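Local structure of fuculose-1-phosphate aldolase (Glaciozyma antarctica, 4XXF) at residues E24-E36 and Y244-R257. The protein belongs to the class II aldolase and adducin family, binds zinc and assembles from four chains. Residues are numbered along the deposited sequence; the frame is centred on the assembly and turned at random. Where two conformers were deposited one is given.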
# COMPACT_ATOMS: atom_id res chain seq x y z
N GLU A 24 18.17 -18.09 13.91
CA GLU A 24 17.42 -18.08 12.66
C GLU A 24 16.03 -17.46 12.86
O GLU A 24 15.52 -16.73 12.00
CB GLU A 24 17.31 -19.49 12.08
CG GLU A 24 16.54 -19.52 10.76
CD GLU A 24 16.18 -20.91 10.27
OE1 GLU A 24 16.61 -21.91 10.89
OE2 GLU A 24 15.43 -21.01 9.28
N ARG A 25 15.40 -17.75 14.00
CA ARG A 25 14.05 -17.27 14.26
C ARG A 25 14.06 -15.75 14.44
O ARG A 25 13.13 -15.07 13.99
CB ARG A 25 13.45 -17.96 15.50
CG ARG A 25 11.93 -18.00 15.56
CD ARG A 25 11.39 -18.84 14.42
NE ARG A 25 9.99 -19.24 14.59
CZ ARG A 25 9.31 -19.91 13.67
NH1 ARG A 25 9.91 -20.26 12.53
NH2 ARG A 25 8.04 -20.23 13.86
N LEU A 26 15.10 -15.22 15.08
CA LEU A 26 15.24 -13.78 15.25
C LEU A 26 15.43 -13.10 13.90
O LEU A 26 14.83 -12.06 13.64
CB LEU A 26 16.42 -13.45 16.18
CG LEU A 26 16.57 -11.96 16.48
CD1 LEU A 26 15.34 -11.42 17.18
CD2 LEU A 26 17.81 -11.67 17.27
N VAL A 27 16.25 -13.69 13.04
CA VAL A 27 16.42 -13.16 11.70
C VAL A 27 15.09 -13.20 10.93
O VAL A 27 14.72 -12.22 10.26
CB VAL A 27 17.51 -13.93 10.94
CG1 VAL A 27 17.53 -13.52 9.49
CG2 VAL A 27 18.86 -13.67 11.57
N ALA A 28 14.36 -14.30 11.02
CA ALA A 28 13.05 -14.39 10.37
C ALA A 28 12.13 -13.28 10.88
O ALA A 28 11.40 -12.66 10.11
CB ALA A 28 12.43 -15.75 10.60
N ALA A 29 12.17 -13.02 12.18
CA ALA A 29 11.34 -11.97 12.77
C ALA A 29 11.71 -10.59 12.22
O ALA A 29 10.83 -9.79 11.86
CB ALA A 29 11.46 -11.98 14.29
N ILE A 30 13.00 -10.31 12.14
CA ILE A 30 13.49 -9.06 11.60
C ILE A 30 13.07 -8.92 10.13
O ILE A 30 12.61 -7.85 9.68
CB ILE A 30 15.00 -8.98 11.76
CG1 ILE A 30 15.35 -8.88 13.25
CG2 ILE A 30 15.55 -7.81 10.97
CD1 ILE A 30 16.81 -9.25 13.58
N ARG A 31 13.18 -10.02 9.38
CA ARG A 31 12.73 -10.03 7.98
C ARG A 31 11.22 -9.80 7.85
O ARG A 31 10.76 -9.14 6.90
CB ARG A 31 13.13 -11.35 7.30
CG ARG A 31 14.63 -11.45 7.03
CD ARG A 31 14.99 -10.82 5.68
NE ARG A 31 16.40 -11.03 5.35
CZ ARG A 31 16.86 -11.27 4.14
NH1 ARG A 31 16.03 -11.38 3.11
NH2 ARG A 31 18.16 -11.46 3.96
N ILE A 32 10.44 -10.33 8.79
CA ILE A 32 9.00 -10.06 8.80
C ILE A 32 8.75 -8.57 9.01
O ILE A 32 7.91 -7.97 8.33
CB ILE A 32 8.27 -10.89 9.90
CG1 ILE A 32 8.18 -12.36 9.49
CG2 ILE A 32 6.89 -10.29 10.21
CD1 ILE A 32 7.94 -13.31 10.66
N PHE A 33 9.45 -7.97 9.96
CA PHE A 33 9.29 -6.52 10.19
C PHE A 33 9.57 -5.73 8.92
O PHE A 33 8.81 -4.82 8.58
CB PHE A 33 10.19 -6.05 11.34
CG PHE A 33 9.56 -6.21 12.71
CD1 PHE A 33 8.93 -7.39 13.08
CD2 PHE A 33 9.59 -5.17 13.63
CE1 PHE A 33 8.34 -7.54 14.35
CE2 PHE A 33 9.01 -5.30 14.88
CZ PHE A 33 8.39 -6.50 15.26
N ALA A 34 10.61 -6.09 8.18
CA ALA A 34 10.88 -5.41 6.91
C ALA A 34 9.77 -5.68 5.90
O ALA A 34 9.34 -4.77 5.19
CB ALA A 34 12.21 -5.82 6.34
N ASN A 35 9.30 -6.92 5.83
CA ASN A 35 8.28 -7.27 4.84
C ASN A 35 6.94 -6.58 5.11
O ASN A 35 6.20 -6.27 4.18
CB ASN A 35 8.11 -8.79 4.81
CG ASN A 35 7.34 -9.26 3.61
OD1 ASN A 35 7.81 -9.12 2.47
ND2 ASN A 35 6.17 -9.84 3.85
N GLU A 36 6.65 -6.35 6.39
CA GLU A 36 5.44 -5.62 6.80
C GLU A 36 5.61 -4.11 6.71
O GLU A 36 4.64 -3.36 6.86
CB GLU A 36 5.06 -6.00 8.24
CG GLU A 36 4.69 -7.46 8.44
CD GLU A 36 3.41 -7.87 7.73
OE1 GLU A 36 2.47 -7.05 7.64
OE2 GLU A 36 3.33 -9.02 7.27
N TYR A 244 3.05 -15.94 9.61
CA TYR A 244 4.02 -14.94 9.16
C TYR A 244 5.40 -15.57 9.02
O TYR A 244 6.15 -15.25 8.08
CB TYR A 244 4.06 -13.74 10.13
CG TYR A 244 2.73 -13.03 10.24
CD1 TYR A 244 2.37 -12.03 9.34
CD2 TYR A 244 1.82 -13.39 11.22
CE1 TYR A 244 1.12 -11.40 9.44
CE2 TYR A 244 0.60 -12.78 11.33
CZ TYR A 244 0.24 -11.79 10.44
OH TYR A 244 -0.99 -11.19 10.56
N PHE A 245 5.76 -16.46 9.94
CA PHE A 245 7.02 -17.18 9.82
C PHE A 245 7.02 -18.17 8.67
O PHE A 245 8.03 -18.32 7.98
CB PHE A 245 7.36 -17.88 11.14
CG PHE A 245 7.84 -16.93 12.22
CD1 PHE A 245 9.18 -16.58 12.28
CD2 PHE A 245 6.96 -16.35 13.13
CE1 PHE A 245 9.65 -15.70 13.25
CE2 PHE A 245 7.42 -15.46 14.11
CZ PHE A 245 8.77 -15.13 14.15
N GLN A 246 5.89 -18.84 8.43
CA GLN A 246 5.81 -19.73 7.28
C GLN A 246 6.07 -18.97 5.99
O GLN A 246 6.86 -19.41 5.15
CB GLN A 246 4.43 -20.38 7.19
CG GLN A 246 4.05 -21.32 8.32
CD GLN A 246 2.54 -21.45 8.43
OE1 GLN A 246 1.83 -21.31 7.44
NE2 GLN A 246 2.05 -21.72 9.63
N VAL A 247 5.43 -17.82 5.85
CA VAL A 247 5.54 -17.05 4.62
C VAL A 247 6.93 -16.47 4.43
O VAL A 247 7.49 -16.55 3.34
CB VAL A 247 4.47 -15.93 4.56
CG1 VAL A 247 4.73 -14.98 3.37
CG2 VAL A 247 3.08 -16.55 4.43
N ILE A 248 7.52 -15.90 5.48
CA ILE A 248 8.81 -15.26 5.27
C ILE A 248 9.89 -16.30 4.94
O ILE A 248 10.82 -16.01 4.17
CB ILE A 248 9.23 -14.38 6.49
CG1 ILE A 248 10.25 -13.32 6.07
CG2 ILE A 248 9.74 -15.23 7.64
CD1 ILE A 248 9.72 -12.27 5.09
N GLU A 249 9.77 -17.50 5.49
CA GLU A 249 10.71 -18.57 5.16
C GLU A 249 10.58 -18.95 3.69
O GLU A 249 11.59 -19.12 2.99
CB GLU A 249 10.48 -19.77 6.06
CG GLU A 249 11.49 -20.91 5.86
CD GLU A 249 11.32 -22.00 6.89
OE1 GLU A 249 11.05 -23.15 6.50
OE2 GLU A 249 11.47 -21.72 8.11
N HIS A 250 9.34 -19.06 3.21
CA HIS A 250 9.09 -19.37 1.81
C HIS A 250 9.68 -18.28 0.90
O HIS A 250 10.32 -18.59 -0.10
CB HIS A 250 7.59 -19.52 1.57
CG HIS A 250 7.22 -19.74 0.14
ND1 HIS A 250 7.48 -20.91 -0.53
CD2 HIS A 250 6.60 -18.92 -0.75
CE1 HIS A 250 7.03 -20.81 -1.77
NE2 HIS A 250 6.50 -19.62 -1.93
N LEU A 251 9.48 -17.02 1.25
CA LEU A 251 9.90 -15.92 0.38
C LEU A 251 11.40 -15.67 0.38
O LEU A 251 12.00 -15.40 -0.65
CB LEU A 251 9.19 -14.62 0.77
CG LEU A 251 7.67 -14.61 0.62
CD1 LEU A 251 7.11 -13.30 1.15
CD2 LEU A 251 7.24 -14.84 -0.83
N GLN A 252 12.00 -15.71 1.57
CA GLN A 252 13.36 -15.18 1.73
C GLN A 252 14.29 -16.07 2.55
O GLN A 252 15.43 -15.69 2.80
CB GLN A 252 13.30 -13.78 2.36
CG GLN A 252 12.79 -12.74 1.37
CD GLN A 252 12.51 -11.38 1.99
OE1 GLN A 252 13.08 -11.02 3.02
NE2 GLN A 252 11.63 -10.62 1.35
N GLY A 253 13.81 -17.25 2.95
CA GLY A 253 14.61 -18.14 3.77
C GLY A 253 15.99 -18.46 3.20
O GLY A 253 16.97 -18.48 3.94
N GLU A 254 16.07 -18.71 1.90
CA GLU A 254 17.36 -19.02 1.30
C GLU A 254 18.36 -17.89 1.50
O GLU A 254 19.55 -18.13 1.70
CB GLU A 254 17.21 -19.33 -0.19
CG GLU A 254 16.40 -20.57 -0.50
CD GLU A 254 16.41 -20.93 -1.97
OE1 GLU A 254 17.21 -20.33 -2.72
OE2 GLU A 254 15.62 -21.81 -2.37
N GLU A 255 17.86 -16.65 1.47
CA GLU A 255 18.70 -15.47 1.69
C GLU A 255 19.11 -15.32 3.15
O GLU A 255 20.28 -15.12 3.47
CB GLU A 255 17.97 -14.18 1.27
CG GLU A 255 17.72 -14.00 -0.23
CD GLU A 255 17.02 -12.67 -0.58
OE1 GLU A 255 16.77 -11.83 0.32
OE2 GLU A 255 16.73 -12.46 -1.78
N TYR A 256 18.13 -15.39 4.04
CA TYR A 256 18.41 -14.93 5.40
C TYR A 256 19.07 -16.00 6.26
O TYR A 256 19.64 -15.68 7.31
CB TYR A 256 17.14 -14.36 6.05
CG TYR A 256 15.99 -15.27 6.43
CD1 TYR A 256 16.13 -16.26 7.41
CD2 TYR A 256 14.72 -15.05 5.90
CE1 TYR A 256 15.04 -17.05 7.78
CE2 TYR A 256 13.65 -15.82 6.27
CZ TYR A 256 13.80 -16.81 7.20
OH TYR A 256 12.70 -17.57 7.56
N ARG A 257 19.07 -17.25 5.80
CA ARG A 257 19.72 -18.33 6.54
C ARG A 257 21.24 -18.31 6.47
O ARG A 257 21.90 -19.08 7.16
CB ARG A 257 19.18 -19.67 6.04
CG ARG A 257 17.79 -19.95 6.57
CD ARG A 257 17.07 -21.06 5.82
NE ARG A 257 15.97 -21.58 6.63
CZ ARG A 257 15.23 -22.63 6.31
NH1 ARG A 257 15.44 -23.28 5.17
NH2 ARG A 257 14.27 -23.04 7.14
O HOH W 1 13.14 -19.66 9.05
O HOH W 2 9.13 -20.77 9.39
O HOH W 3 12.14 -8.82 4.46
O HOH W 4 19.41 -10.85 1.47
O HOH W 5 10.49 -8.05 2.39
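Phe245 wedges between Arg25, Ala28, Ala29 and Ile32, a knob-into-hole fit where helix 234-256 of this class II aldolase/adducin-type fold crosses helix 15-36; the local axes stand at 88° and approach to 9.6 Å. Leu26 and Ile30 of helix 15-36 pack instead on strand 45-49.

Both faces of the Phe245 ring are used. On one, the Arg25 guanidinium lies nearly parallel, planes 15° apart, as an off-centre cation-pi stack; the bend at its second torsion (chi2 64°) lays it there, while NH2 is salt-bridged to Asp191. On the opposite face Ile32 CD1 makes a CH-pi contact 3.7 Å from the centroid of the Phe245 ring, and Ala28 CB comes to the ring edge.

Apolar packing continues at Ile248, a second knob, whose CG2 lies 3.8 Å from Ile32 CG1 and whose CD1 meets Asn35 CB. The Tyr256 ring sets one face against Ala28 CA, with Val27 CG1 3.6 Å from Tyr256 CB.

Polar bonds gather around residues 249-257. Arg31 NH1 donates two nearly straight bonds in its guanidinium plane, to Gln252 OE1 (3.0 Å) and, as a salt bridge, to Glu255 OE1 (2.9 Å), itself also paired with Arg67, while NE reaches Met69 O; Tyr256 CB sits over one guanidinium face. Near the start of segment 24-36, Arg257 NE donates to Glu24 OE2 at 2.8 Å, from above the carboxylate plane, and Arg257 NH2 bridges to Glu249. The carboxylates of Glu24 and Glu249 would probably repel each other, but Arg257 lies against both, and they share a water that donates to OE2 of each and accepts from Tyr256 OH at 2.6 Å.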